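Local coordinates for D-isomer specific 2-hydroxyacid dehydrogenase family protein (PDB 5TX7) that probably catalyses the NAD(P)-dependent interconversion of a D-2-hydroxyacid and its 2-oxoacid, at residues V49-K53 against V54-M58; A83-V87 against L88-V92; Y10-P14 against G15-W19; T75-K79 against V80-A84. One frame throughout, in Å; residues are numbered along the deposited sequence.

How the interactions relate
All four contacts are local turns or helix ends. Interactions 1, 2 and 4 lie on the same side of the chain's centre and follow one another along the chain in the order 1, 4, 2, from strand 48-51 to the end of helix 82-87. Interactions 1 and 2 are mostly buried; 3 and 4 lie at the surface. Centres of 1 and 4 are about 8 Å apart, joined by probable hydrogen bonds from Lys79 NZ to Lys53 O and from Asp81 N to Leu56 O. Interactions 4 and 2 share Ala83 and Ala84 and treat opposite ends of helix 82-87, the N-terminus capped by a side chain in 4 and the C-terminus by backbone bonds in 2. In interaction 3 an asparagine amide organises the loop; it meets interaction 1 where Thr11 packs on Asn52.

Interaction 1: V49-K53 against V54-M58; sequences VLTNK and VPLDM
Thr51, the last residue of parallel strand 48-51, closes the turn that carries the chain from this strand toward helix 58-62, in a strand-loop-helix connection. Its CB lies 3.7 Å from Val54 O, and the two branches beyond it divide the work. OG1 donates to Val54 O at 2.6 Å, in the carbonyl plane and on a lone pair, with a C=O...donor angle of 117°. The torsion that permits this sets OG1 anti to the backbone N (chi1 177°), beside the carbonyl carbon and facing the residues that follow. CG2 goes to the apolar side, meeting Leu56 CD1 tip to tip at 4.0 Å. The same CD1 packs against Val49 CG1, 4.2 Å away, so one leucine methyl touches two side chains of the strand; Ile39 of helix 39-43 also packs on Leu56. Val54 O has a second donor in a water that bridges it to Asn52 O. Two oxygens of Asp8 receive the backbone N-H groups of Asn52 and Lys53, and Trp136 of the second subunit makes a cation-pi contact with Lys53. The lysine chain bends at chi2 and chi4, bringing NZ back to Asn52 OD1 at 2.8 Å, tilted 20° from the carbonyl plane.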
ATOM      1  N   VAL A  49      30.102  22.497   2.997  1.00 46.46           N
ATOM      2  CA  VAL A  49      29.762  21.676   1.846  1.00 46.66           C
ATOM      3  C   VAL A  49      28.641  20.696   2.246  1.00 46.05           C
ATOM      4  O   VAL A  49      28.708  20.043   3.302  1.00 47.78           O
ATOM      5  CB  VAL A  49      31.000  20.915   1.316  1.00 47.18           C
ATOM      6  CG1 VAL A  49      30.611  19.750   0.396  1.00 47.68           C
ATOM      7  CG2 VAL A  49      31.918  21.870   0.588  1.00 47.57           C
ATOM      8  N   LEU A  50      27.618  20.597   1.396  1.00 45.78           N
ATOM      9  CA  LEU A  50      26.543  19.603   1.555  1.00 44.53           C
ATOM     10  C   LEU A  50      26.697  18.546   0.460  1.00 45.14           C
ATOM     11  O   LEU A  50      26.827  18.889  -0.721  1.00 43.77           O
ATOM     12  CB  LEU A  50      25.180  20.261   1.444  1.00 43.42           C
ATOM     13  CG  LEU A  50      24.960  21.494   2.334  1.00 46.18           C
ATOM     14  CD1 LEU A  50      23.612  22.126   1.996  1.00 46.57           C
ATOM     15  CD2 LEU A  50      25.075  21.118   3.820  1.00 46.90           C
ATOM     16  N   THR A  51      26.736  17.279   0.869  1.00 42.97           N
ATOM     17  CA  THR A  51      26.850  16.168  -0.053  1.00 43.42           C
ATOM     18  C   THR A  51      25.853  15.085   0.358  1.00 45.26           C
ATOM     19  O   THR A  51      25.664  14.821   1.536  1.00 46.87           O
ATOM     20  CB  THR A  51      28.278  15.580  -0.089  1.00 45.64           C
ATOM     21  OG1 THR A  51      28.317  14.446  -0.960  1.00 45.69           O
ATOM     22  CG2 THR A  51      28.779  15.134   1.305  1.00 46.03           C
ATOM     23  N   ASN A  52      25.190  14.496  -0.625  1.00 47.25           N
ATOM     24  CA  ASN A  52      24.403  13.297  -0.417  1.00 49.44           C
ATOM     25  C   ASN A  52      25.307  12.109  -0.753  1.00 46.64           C
ATOM     26  O   ASN A  52      25.702  11.367   0.128  1.00 43.61           O
ATOM     27  CB  ASN A  52      23.122  13.336  -1.271  1.00 50.50           C
ATOM     28  CG  ASN A  52      22.100  12.296  -0.855  1.00 50.13           C
ATOM     29  OD1 ASN A  52      22.438  11.259  -0.292  1.00 49.87           O
ATOM     30  ND2 ASN A  52      20.830  12.583  -1.129  1.00 52.51           N
ATOM     31  N   LYS A  53      25.647  11.957  -2.025  1.00 46.41           N
ATOM     32  CA  LYS A  53      26.475  10.843  -2.489  1.00 48.76           C
ATOM     33  C   LYS A  53      27.739  11.286  -3.224  1.00 47.00           C
ATOM     34  O   LYS A  53      28.435  10.444  -3.783  1.00 52.28           O
ATOM     35  CB  LYS A  53      25.647   9.912  -3.403  1.00 47.12           C
ATOM     36  CG  LYS A  53      24.452   9.255  -2.748  1.00 48.19           C
ATOM     37  CD  LYS A  53      24.836   8.310  -1.618  1.00 50.25           C
ATOM     38  CE  LYS A  53      23.605   7.658  -0.986  1.00 51.04           C
ATOM     39  NZ  LYS A  53      22.980   8.515   0.065  1.00 50.10           N
ATOM     40  N   VAL A  54      28.048  12.580  -3.239  1.00 46.34           N
ATOM     41  CA  VAL A  54      29.300  13.045  -3.848  1.00 47.45           C
ATOM     42  C   VAL A  54      30.447  12.675  -2.900  1.00 48.16           C
ATOM     43  O   VAL A  54      30.397  13.005  -1.718  1.00 48.00           O
ATOM     44  CB  VAL A  54      29.287  14.549  -4.128  1.00 47.43           C
ATOM     45  CG1 VAL A  54      30.652  15.013  -4.630  1.00 49.53           C
ATOM     46  CG2 VAL A  54      28.213  14.865  -5.168  1.00 48.19           C
ATOM     47  N   PRO A  55      31.452  11.957  -3.409  1.00 48.65           N
ATOM     48  CA  PRO A  55      32.517  11.476  -2.526  1.00 51.06           C
ATOM     49  C   PRO A  55      33.504  12.563  -2.117  1.00 49.33           C
ATOM     50  O   PRO A  55      33.790  13.432  -2.923  1.00 50.31           O
ATOM     51  CB  PRO A  55      33.212  10.386  -3.362  1.00 52.53           C
ATOM     52  CG  PRO A  55      32.892  10.731  -4.770  1.00 53.98           C
ATOM     53  CD  PRO A  55      31.568  11.410  -4.771  1.00 51.12           C
ATOM     54  N   LEU A  56      33.984  12.511  -0.873  1.00 48.65           N
ATOM     55  CA  LEU A  56      35.026  13.414  -0.381  1.00 50.10           C
ATOM     56  C   LEU A  56      36.103  12.615   0.337  1.00 52.11           C
ATOM     57  O   LEU A  56      35.878  12.090   1.425  1.00 52.25           O
ATOM     58  CB  LEU A  56      34.432  14.444   0.568  1.00 50.76           C
ATOM     59  CG  LEU A  56      33.381  15.378  -0.027  1.00 51.30           C
ATOM     60  CD1 LEU A  56      32.677  16.130   1.095  1.00 51.24           C
ATOM     61  CD2 LEU A  56      34.021  16.332  -1.034  1.00 52.13           C
ATOM     62  N   ASP A  57      37.265  12.527  -0.297  1.00 52.87           N
ATOM     63  CA  ASP A  57      38.428  11.806   0.242  1.00 54.93           C
ATOM     64  C   ASP A  57      39.438  12.789   0.840  1.00 55.59           C
ATOM     65  O   ASP A  57      39.186  13.987   0.883  1.00 53.81           O
ATOM     66  CB  ASP A  57      39.060  10.943  -0.874  1.00 58.06           C
ATOM     67  CG  ASP A  57      39.648  11.766  -2.026  1.00 60.01           C
ATOM     68  OD1 ASP A  57      39.421  12.985  -2.118  1.00 63.01           O
ATOM     69  OD2 ASP A  57      40.351  11.181  -2.860  1.00 66.95           O
ATOM     70  N   MET A  58      40.582  12.290   1.309  1.00 58.51           N
ATOM     71  CA  MET A  58      41.643  13.135   1.888  1.00 58.02           C
ATOM     72  C   MET A  58      42.145  14.188   0.918  1.00 58.38           C
ATOM     73  O   MET A  58      42.386  15.329   1.300  1.00 59.48           O
ATOM     74  CB  MET A  58      42.853  12.277   2.291  1.00 60.00           C
ATOM     75  CG  MET A  58      44.087  13.036   2.789  1.00 61.10           C
ATOM     76  SD  MET A  58      43.772  13.855   4.363  1.00 64.25           S
ATOM     77  CE  MET A  58      44.050  12.498   5.505  1.00 66.21           C
TER
HETATM   78  O   HOH W   1      28.646  11.521   0.182  1.00 63.59           O

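Interaction 2: A83-V87 against L88-V92; sequences AAAGV and LGIPV
Ala84 opens the contact at the end of helix 82-87: its carbonyl O accepts from Leu88 N at 3.3 Å with an N-H...O angle of 160°, a last regular i to i+4 bond. The Leu88 side chain folds back over that same oxygen, its CG 3.4 Å from Ala84 O, because CG stands anti to its own carbonyl carbon (chi1 -60°). Beyond the two segments, Leu61 of helix 58-62 packs on both Ala84 and Leu88.

Ala85 comes next and does two jobs. Its O accepts from Ile90 N at 2.8 Å, with the donor above the carbonyl plane, while its methyl packs beside the returning chain, CB lying 3.6 Å from Val92 CG2 and 4.0 Å from Ile90 CB. Gly86 O accepts from Gly89 N at 2.7 Å, again from well above the carbonyl plane, in an i to i+3 bond. The bonds from Ile90 N to Ala85 O (6→1) and from Gly89 N to Gly86 O (5→2) make the Schellman motif, the C-terminal helix cap. Gly89, with phi at 78°, is the first residue to leave helical angles, and a positive phi favours glycine. Val87 finishes the helix, its N donating to Ala83 O at 3.1 Å.

The cap turns the chain from helix 82-87 into strand 92-93, an outermost strand of the five-stranded parallel sheet within this chain. Val70 of strand 69-72 packs on Ile90, whereas Asn319 grips the emerging chain, its ND2 donating to Ile90 O and its OD1 accepting from Val92 N.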
ATOM      1  N   ALA A  83      37.140  10.374   8.813  1.00 61.86           N
ATOM      2  CA  ALA A  83      38.381  10.344   9.610  1.00 64.26           C
ATOM      3  C   ALA A  83      39.395  11.386   9.107  1.00 63.35           C
ATOM      4  O   ALA A  83      39.959  12.133   9.894  1.00 65.75           O
ATOM      5  CB  ALA A  83      39.002   8.944   9.596  1.00 64.87           C
ATOM      6  N   ALA A  84      39.607  11.432   7.798  1.00 63.53           N
ATOM      7  CA  ALA A  84      40.458  12.448   7.184  1.00 65.13           C
ATOM      8  C   ALA A  84      39.942  13.856   7.481  1.00 63.16           C
ATOM      9  O   ALA A  84      40.717  14.759   7.787  1.00 65.26           O
ATOM     10  CB  ALA A  84      40.545  12.241   5.676  1.00 66.95           C
ATOM     11  N   ALA A  85      38.630  14.035   7.382  1.00 58.57           N
ATOM     12  CA  ALA A  85      38.007  15.305   7.756  1.00 58.04           C
ATOM     13  C   ALA A  85      38.320  15.694   9.203  1.00 58.68           C
ATOM     14  O   ALA A  85      38.648  16.855   9.478  1.00 61.91           O
ATOM     15  CB  ALA A  85      36.502  15.257   7.517  1.00 54.73           C
ATOM     16  N   GLY A  86      38.240  14.721  10.111  1.00 56.86           N
ATOM     17  CA  GLY A  86      38.527  14.931  11.522  1.00 58.87           C
ATOM     18  C   GLY A  86      39.919  15.481  11.770  1.00 62.50           C
ATOM     19  O   GLY A  86      40.070  16.536  12.417  1.00 60.60           O
ATOM     20  N   VAL A  87      40.931  14.806  11.220  1.00 64.21           N
ATOM     21  CA  VAL A  87      42.334  15.181  11.460  1.00 67.09           C
ATOM     22  C   VAL A  87      42.667  16.574  10.903  1.00 66.55           C
ATOM     23  O   VAL A  87      43.510  17.282  11.462  1.00 69.44           O
ATOM     24  CB  VAL A  87      43.355  14.099  10.975  1.00 70.95           C
ATOM     25  CG1 VAL A  87      43.059  12.736  11.608  1.00 71.08           C
ATOM     26  CG2 VAL A  87      43.409  13.964   9.460  1.00 71.20           C
ATOM     27  N   LEU A  88      41.980  16.960   9.823  1.00 64.58           N
ATOM     28  CA  LEU A  88      42.020  18.328   9.283  1.00 64.04           C
ATOM     29  C   LEU A  88      41.139  19.329  10.060  1.00 61.75           C
ATOM     30  O   LEU A  88      41.079  20.510   9.699  1.00 63.58           O
ATOM     31  CB  LEU A  88      41.589  18.328   7.801  1.00 62.68           C
ATOM     32  CG  LEU A  88      42.389  17.504   6.791  1.00 62.76           C
ATOM     33  CD1 LEU A  88      41.678  17.522   5.439  1.00 61.92           C
ATOM     34  CD2 LEU A  88      43.809  18.017   6.647  1.00 64.58           C
ATOM     35  N   GLY A  89      40.451  18.866  11.102  1.00 60.48           N
ATOM     36  CA  GLY A  89      39.627  19.720  11.959  1.00 61.16           C
ATOM     37  C   GLY A  89      38.282  20.100  11.377  1.00 58.18           C
ATOM     38  O   GLY A  89      37.762  21.164  11.687  1.00 58.78           O
ATOM     39  N   ILE A  90      37.707  19.219  10.556  1.00 56.63           N
ATOM     40  CA  ILE A  90      36.416  19.446   9.906  1.00 53.91           C
ATOM     41  C   ILE A  90      35.389  18.488  10.510  1.00 52.66           C
ATOM     42  O   ILE A  90      35.442  17.298  10.236  1.00 51.38           O
ATOM     43  CB  ILE A  90      36.517  19.207   8.379  1.00 53.54           C
ATOM     44  CG1 ILE A  90      37.525  20.188   7.751  1.00 53.07           C
ATOM     45  CG2 ILE A  90      35.146  19.371   7.703  1.00 52.40           C
ATOM     46  CD1 ILE A  90      37.998  19.783   6.377  1.00 53.70           C
ATOM     47  N   PRO A  91      34.456  18.994  11.340  1.00 55.15           N
ATOM     48  CA  PRO A  91      33.330  18.163  11.784  1.00 53.10           C
ATOM     49  C   PRO A  91      32.469  17.719  10.614  1.00 50.29           C
ATOM     50  O   PRO A  91      32.246  18.502   9.691  1.00 52.25           O
ATOM     51  CB  PRO A  91      32.516  19.099  12.685  1.00 56.26           C
ATOM     52  CG  PRO A  91      33.408  20.247  13.021  1.00 59.60           C
ATOM     53  CD  PRO A  91      34.395  20.363  11.898  1.00 58.48           C
ATOM     54  N   VAL A  92      31.999  16.478  10.647  1.00 49.11           N
ATOM     55  CA  VAL A  92      31.076  15.962   9.639  1.00 49.00           C
ATOM     56  C   VAL A  92      29.809  15.557  10.366  1.00 48.80           C
ATOM     57  O   VAL A  92      29.859  14.747  11.301  1.00 49.59           O
ATOM     58  CB  VAL A  92      31.639  14.749   8.867  1.00 49.10           C
ATOM     59  CG1 VAL A  92      30.666  14.296   7.798  1.00 48.54           C
ATOM     60  CG2 VAL A  92      32.961  15.107   8.215  1.00 48.48           C
TER

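Interaction 3: Y10-P14 against G15-W19; sequences YTLNP and GDISW
Asn13 holds the backbone of Gly15 and Ile17 with its side-chain amide, in the loop between strand 3-6 and helix 20-23. Gly15 N gives OD1 a weak bond, the closure of an Asx turn, and another weak one goes from this nitrogen to Asn13 O, spanning an inverse gamma turn centred on Pro14. OD1 also accepts from Ile17 N at 3.1 Å, the N-H...O angle being 161° although the donor sits above the amide plane. From ND2 a weak bond goes to Ile17 O. With CG anti to the Asn13 N (chi1 -179°), OD1 can reach Gly15 N and Ile17 N while ND2 reaches Ile17 O.

Around the amide lie apolar groups. Ile17 CG1 slides past it, 3.4 Å from Asn13 CG, and the indole of Trp19 runs alongside with its plane turned 40° from that of the amide. Leu12 CD2 reaches Trp19 CH2 at 3.9 Å. Farther out, Arg295 of helix 292-310 forms a salt bridge with Asp16 OD1 and also donates to Leu12 O, tying the loop to that helix, while Pro14 packs on Trp139 of the second subunit. At the edge of the indole, in its plane, a water accepts from Trp19 NE1 at 3.0 Å and donates to Asn13 O at 2.7 Å.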
ATOM      1  N   TYR A  10      19.878  17.907  -6.314  1.00 41.86           N
ATOM      2  CA  TYR A  10      18.685  17.609  -7.103  1.00 43.66           C
ATOM      3  C   TYR A  10      17.799  16.543  -6.448  1.00 41.69           C
ATOM      4  O   TYR A  10      16.609  16.772  -6.286  1.00 45.45           O
ATOM      5  CB  TYR A  10      19.048  17.198  -8.527  1.00 42.78           C
ATOM      6  CG  TYR A  10      17.838  16.991  -9.405  1.00 43.07           C
ATOM      7  CD1 TYR A  10      17.028  18.069  -9.785  1.00 45.12           C
ATOM      8  CD2 TYR A  10      17.475  15.728  -9.825  1.00 41.81           C
ATOM      9  CE1 TYR A  10      15.909  17.874 -10.589  1.00 46.04           C
ATOM     10  CE2 TYR A  10      16.371  15.523 -10.623  1.00 44.72           C
ATOM     11  CZ  TYR A  10      15.579  16.590 -11.009  1.00 47.45           C
ATOM     12  OH  TYR A  10      14.474  16.354 -11.824  1.00 48.49           O
ATOM     13  N   THR A  11      18.378  15.408  -6.066  1.00 41.26           N
ATOM     14  CA  THR A  11      17.631  14.332  -5.396  1.00 42.57           C
ATOM     15  C   THR A  11      16.980  14.773  -4.063  1.00 41.87           C
ATOM     16  O   THR A  11      15.870  14.340  -3.760  1.00 45.72           O
ATOM     17  CB  THR A  11      18.494  13.065  -5.139  1.00 44.08           C
ATOM     18  OG1 THR A  11      19.656  13.404  -4.385  1.00 45.95           O
ATOM     19  CG2 THR A  11      18.948  12.411  -6.461  1.00 46.01           C
ATOM     20  N   LEU A  12      17.625  15.652  -3.294  1.00 40.21           N
ATOM     21  CA  LEU A  12      16.959  16.219  -2.113  1.00 40.13           C
ATOM     22  C   LEU A  12      15.791  17.146  -2.477  1.00 40.62           C
ATOM     23  O   LEU A  12      14.725  17.074  -1.852  1.00 41.70           O
ATOM     24  CB  LEU A  12      17.934  16.957  -1.217  1.00 41.23           C
ATOM     25  CG  LEU A  12      17.318  17.681   0.004  1.00 43.43           C
ATOM     26  CD1 LEU A  12      16.530  16.758   0.933  1.00 43.66           C
ATOM     27  CD2 LEU A  12      18.409  18.387   0.772  1.00 43.46           C
ATOM     28  N   ASN A  13      15.992  18.014  -3.466  1.00 40.83           N
ATOM     29  CA  ASN A  13      14.977  19.007  -3.850  1.00 41.00           C
ATOM     30  C   ASN A  13      14.911  19.185  -5.351  1.00 42.03           C
ATOM     31  O   ASN A  13      15.537  20.099  -5.894  1.00 43.83           O
ATOM     32  CB  ASN A  13      15.249  20.370  -3.200  1.00 40.54           C
ATOM     33  CG  ASN A  13      14.202  21.421  -3.563  1.00 40.29           C
ATOM     34  OD1 ASN A  13      13.163  21.131  -4.132  1.00 39.04           O
ATOM     35  ND2 ASN A  13      14.484  22.648  -3.209  1.00 41.95           N
ATOM     36  N   PRO A  14      14.121  18.342  -6.030  1.00 43.14           N
ATOM     37  CA  PRO A  14      13.925  18.475  -7.473  1.00 44.10           C
ATOM     38  C   PRO A  14      12.750  19.414  -7.776  1.00 43.90           C
ATOM     39  O   PRO A  14      11.885  19.106  -8.615  1.00 45.54           O
ATOM     40  CB  PRO A  14      13.634  17.037  -7.893  1.00 44.39           C
ATOM     41  CG  PRO A  14      12.838  16.511  -6.722  1.00 44.37           C
ATOM     42  CD  PRO A  14      13.474  17.119  -5.515  1.00 43.26           C
ATOM     43  N   GLY A  15      12.705  20.544  -7.073  1.00 45.66           N
ATOM     44  CA  GLY A  15      11.733  21.598  -7.319  1.00 46.57           C
ATOM     45  C   GLY A  15      10.446  21.549  -6.502  1.00 49.90           C
ATOM     46  O   GLY A  15       9.559  22.372  -6.727  1.00 54.83           O
ATOM     47  N   ASP A  16      10.325  20.603  -5.561  1.00 45.57           N
ATOM     48  CA  ASP A  16       9.071  20.438  -4.807  1.00 46.10           C
ATOM     49  C   ASP A  16       9.143  20.791  -3.326  1.00 45.32           C
ATOM     50  O   ASP A  16       8.136  20.753  -2.647  1.00 48.16           O
ATOM     51  CB  ASP A  16       8.477  19.034  -5.009  1.00 48.86           C
ATOM     52  CG  ASP A  16       9.393  17.902  -4.540  1.00 51.21           C
ATOM     53  OD1 ASP A  16      10.500  18.135  -4.035  1.00 55.03           O
ATOM     54  OD2 ASP A  16       9.008  16.738  -4.719  1.00 56.00           O
ATOM     55  N   ILE A  17      10.331  21.105  -2.823  1.00 44.68           N
ATOM     56  CA  ILE A  17      10.515  21.617  -1.475  1.00 45.07           C
ATOM     57  C   ILE A  17      11.330  22.910  -1.612  1.00 45.41           C
ATOM     58  O   ILE A  17      11.393  23.471  -2.695  1.00 49.64           O
ATOM     59  CB  ILE A  17      11.121  20.562  -0.507  1.00 44.10           C
ATOM     60  CG1 ILE A  17      12.528  20.120  -0.923  1.00 43.24           C
ATOM     61  CG2 ILE A  17      10.206  19.366  -0.447  1.00 45.71           C
ATOM     62  CD1 ILE A  17      13.227  19.244   0.083  1.00 41.46           C
ATOM     63  N   SER A  18      11.911  23.388  -0.521  1.00 44.53           N
ATOM     64  CA  SER A  18      12.536  24.701  -0.472  1.00 44.48           C
ATOM     65  C   SER A  18      13.893  24.644   0.224  1.00 42.65           C
ATOM     66  O   SER A  18      14.035  23.996   1.257  1.00 41.62           O
ATOM     67  CB  SER A  18      11.630  25.658   0.296  1.00 44.72           C
ATOM     68  OG  SER A  18      12.232  26.931   0.414  1.00 45.76           O
ATOM     69  N   TRP A  19      14.873  25.339  -0.354  1.00 43.61           N
ATOM     70  CA  TRP A  19      16.177  25.539   0.286  1.00 46.21           C
ATOM     71  C   TRP A  19      16.129  26.668   1.332  1.00 47.31           C
ATOM     72  O   TRP A  19      17.130  26.926   1.991  1.00 48.46           O
ATOM     73  CB  TRP A  19      17.252  25.861  -0.766  1.00 45.31           C
ATOM     74  CG  TRP A  19      17.558  24.733  -1.642  1.00 44.65           C
ATOM     75  CD1 TRP A  19      17.057  24.504  -2.889  1.00 45.65           C
ATOM     76  CD2 TRP A  19      18.424  23.643  -1.352  1.00 44.64           C
ATOM     77  NE1 TRP A  19      17.557  23.329  -3.391  1.00 44.57           N
ATOM     78  CE2 TRP A  19      18.408  22.782  -2.468  1.00 42.89           C
ATOM     79  CE3 TRP A  19      19.222  23.303  -0.246  1.00 45.61           C
ATOM     80  CZ2 TRP A  19      19.152  21.605  -2.516  1.00 40.64           C
ATOM     81  CZ3 TRP A  19      19.964  22.124  -0.292  1.00 42.00           C
ATOM     82  CH2 TRP A  19      19.911  21.288  -1.428  1.00 41.16           C
TER
HETATM   83  O   HOH W   2      17.708  21.738  -5.871  1.00 44.48           O

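Interaction 4: T75-K79 against V80-A84; sequences TGYDK and VDVAA
Val80 N donates to Tyr77 O at 3.1 Å, closing a type I beta turn whose central residues are Asp78 and Lys79. The bond is fairly straight at nitrogen, 160°, but the donor lies 55° out of the carbonyl plane, so it does not follow a lone pair. The valine side chain rests over the turn, its CB 3.7 Å from Tyr77 O. The carbonyl oxygen, Val80 O, is 3.0 Å from a water that also lies close to Asp78 O.

Asp81 follows, at the centre of an inverse gamma turn closed by a weak bond from Val82 N to Val80 O. Its backbone N, like Lys79 NZ, ties this part of the chain to the loop after strand 48-51.

Val82 starts the helix and meets the tyrosine: its CG1 lies 3.9 Å from Tyr77 CD1, the two side chains crossing at about a right angle. The ring is placed there by a chi1 of 48°, which sets Tyr77 CG between the backbone N and the carbonyl carbon. Asn94 and Val318 also pack on the Tyr77 side chain.

Ala84 supplies the last element, its N donating to Asp81 OD1 at 3.1 Å, nearly straight and from above the carboxylate plane. The side chain of Asp81 thereby takes up a backbone N-H in the first turn of helix 82-87, an arrangement typical of an aspartate N-cap, here placed directly after a beta turn that leads the chain from strand 69-72 into the helix.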
ATOM      1  N   THR A  75      21.614   9.494   6.189  1.00 49.08           N
ATOM      2  CA  THR A  75      22.060   8.856   7.418  1.00 51.73           C
ATOM      3  C   THR A  75      23.431   8.216   7.184  1.00 51.82           C
ATOM      4  O   THR A  75      24.302   8.244   8.060  1.00 53.27           O
ATOM      5  CB  THR A  75      21.053   7.783   7.865  1.00 53.55           C
ATOM      6  OG1 THR A  75      19.729   8.346   7.889  1.00 50.62           O
ATOM      7  CG2 THR A  75      21.407   7.269   9.251  1.00 56.17           C
ATOM      8  N   GLY A  76      23.606   7.630   6.003  1.00 50.49           N
ATOM      9  CA  GLY A  76      24.873   7.050   5.599  1.00 50.81           C
ATOM     10  C   GLY A  76      25.847   8.077   5.083  1.00 50.72           C
ATOM     11  O   GLY A  76      25.461   9.076   4.477  1.00 52.17           O
ATOM     12  N   TYR A  77      27.122   7.822   5.331  1.00 52.92           N
ATOM     13  CA  TYR A  77      28.213   8.715   4.945  1.00 53.40           C
ATOM     14  C   TYR A  77      29.406   7.892   4.429  1.00 56.23           C
ATOM     15  O   TYR A  77      30.563   8.289   4.583  1.00 56.17           O
ATOM     16  CB  TYR A  77      28.591   9.628   6.134  1.00 51.77           C
ATOM     17  CG  TYR A  77      28.770   8.887   7.435  1.00 52.73           C
ATOM     18  CD1 TYR A  77      30.005   8.318   7.779  1.00 54.81           C
ATOM     19  CD2 TYR A  77      27.715   8.740   8.321  1.00 52.89           C
ATOM     20  CE1 TYR A  77      30.166   7.612   8.959  1.00 54.62           C
ATOM     21  CE2 TYR A  77      27.865   8.040   9.510  1.00 54.80           C
ATOM     22  CZ  TYR A  77      29.093   7.478   9.831  1.00 56.39           C
ATOM     23  OH  TYR A  77      29.252   6.770  11.012  1.00 58.30           O
ATOM     24  N   ASP A  78      29.113   6.766   3.772  1.00 60.04           N
ATOM     25  CA  ASP A  78      30.149   5.786   3.394  1.00 66.26           C
ATOM     26  C   ASP A  78      31.122   6.328   2.345  1.00 61.82           C
ATOM     27  O   ASP A  78      32.256   5.876   2.280  1.00 63.29           O
ATOM     28  CB  ASP A  78      29.520   4.456   2.914  1.00 73.76           C
ATOM     29  CG  ASP A  78      30.372   3.224   3.301  1.00 87.82           C
ATOM     30  OD1 ASP A  78      30.759   3.093   4.494  1.00 89.70           O
ATOM     31  OD2 ASP A  78      30.652   2.375   2.416  1.00 96.90           O
ATOM     32  N   LYS A  79      30.675   7.293   1.534  1.00 60.02           N
ATOM     33  CA  LYS A  79      31.510   7.936   0.505  1.00 60.82           C
ATOM     34  C   LYS A  79      32.304   9.166   1.014  1.00 56.92           C
ATOM     35  O   LYS A  79      33.016   9.792   0.247  1.00 54.73           O
ATOM     36  CB  LYS A  79      30.655   8.282  -0.726  1.00 60.91           C
ATOM     37  CG  LYS A  79      30.104   7.038  -1.437  1.00 67.00           C
ATOM     38  CD  LYS A  79      29.144   7.340  -2.589  1.00 70.08           C
ATOM     39  CE  LYS A  79      29.843   7.393  -3.951  1.00 73.85           C
ATOM     40  NZ  LYS A  79      29.020   8.033  -5.033  1.00 72.10           N
ATOM     41  N   VAL A  80      32.189   9.495   2.299  1.00 53.82           N
ATOM     42  CA  VAL A  80      32.936  10.583   2.901  1.00 55.15           C
ATOM     43  C   VAL A  80      33.977  10.031   3.870  1.00 54.49           C
ATOM     44  O   VAL A  80      33.626   9.385   4.843  1.00 54.78           O
ATOM     45  CB  VAL A  80      32.002  11.535   3.673  1.00 56.03           C
ATOM     46  CG1 VAL A  80      32.792  12.689   4.294  1.00 58.49           C
ATOM     47  CG2 VAL A  80      30.931  12.089   2.736  1.00 57.09           C
ATOM     48  N   ASP A  81      35.257  10.305   3.611  1.00 54.53           N
ATOM     49  CA  ASP A  81      36.323   9.921   4.532  1.00 56.40           C
ATOM     50  C   ASP A  81      36.292  10.856   5.741  1.00 55.89           C
ATOM     51  O   ASP A  81      37.043  11.825   5.802  1.00 56.11           O
ATOM     52  CB  ASP A  81      37.690   9.940   3.837  1.00 58.41           C
ATOM     53  CG  ASP A  81      38.790   9.321   4.696  1.00 61.04           C
ATOM     54  OD1 ASP A  81      38.581   9.159   5.923  1.00 63.38           O
ATOM     55  OD2 ASP A  81      39.869   8.992   4.158  1.00 61.40           O
ATOM     56  N   VAL A  82      35.407  10.547   6.688  1.00 54.89           N
ATOM     57  CA  VAL A  82      35.164  11.421   7.837  1.00 56.74           C
ATOM     58  C   VAL A  82      36.328  11.429   8.824  1.00 59.94           C
ATOM     59  O   VAL A  82      36.472  12.386   9.592  1.00 59.47           O
ATOM     60  CB  VAL A  82      33.831  11.128   8.573  1.00 55.21           C
ATOM     61  CG1 VAL A  82      32.644  11.246   7.620  1.00 53.75           C
ATOM     62  CG2 VAL A  82      33.834   9.768   9.262  1.00 56.64           C
ATOM     63  N   ALA A  83      37.140  10.374   8.813  1.00 61.86           N
ATOM     64  CA  ALA A  83      38.381  10.344   9.610  1.00 64.26           C
ATOM     65  C   ALA A  83      39.395  11.386   9.107  1.00 63.35           C
ATOM     66  O   ALA A  83      39.959  12.133   9.894  1.00 65.75           O
ATOM     67  CB  ALA A  83      39.002   8.944   9.596  1.00 64.87           C
ATOM     68  N   ALA A  84      39.607  11.432   7.798  1.00 63.53           N
ATOM     69  CA  ALA A  84      40.458  12.448   7.184  1.00 65.13           C
ATOM     70  C   ALA A  84      39.942  13.856   7.481  1.00 63.16           C
ATOM     71  O   ALA A  84      40.717  14.759   7.787  1.00 65.26           O
ATOM     72  CB  ALA A  84      40.545  12.241   5.676  1.00 66.95           C
TER
HETATM   73  O   HOH W   3      33.316   6.459   5.309  1.00 57.76           O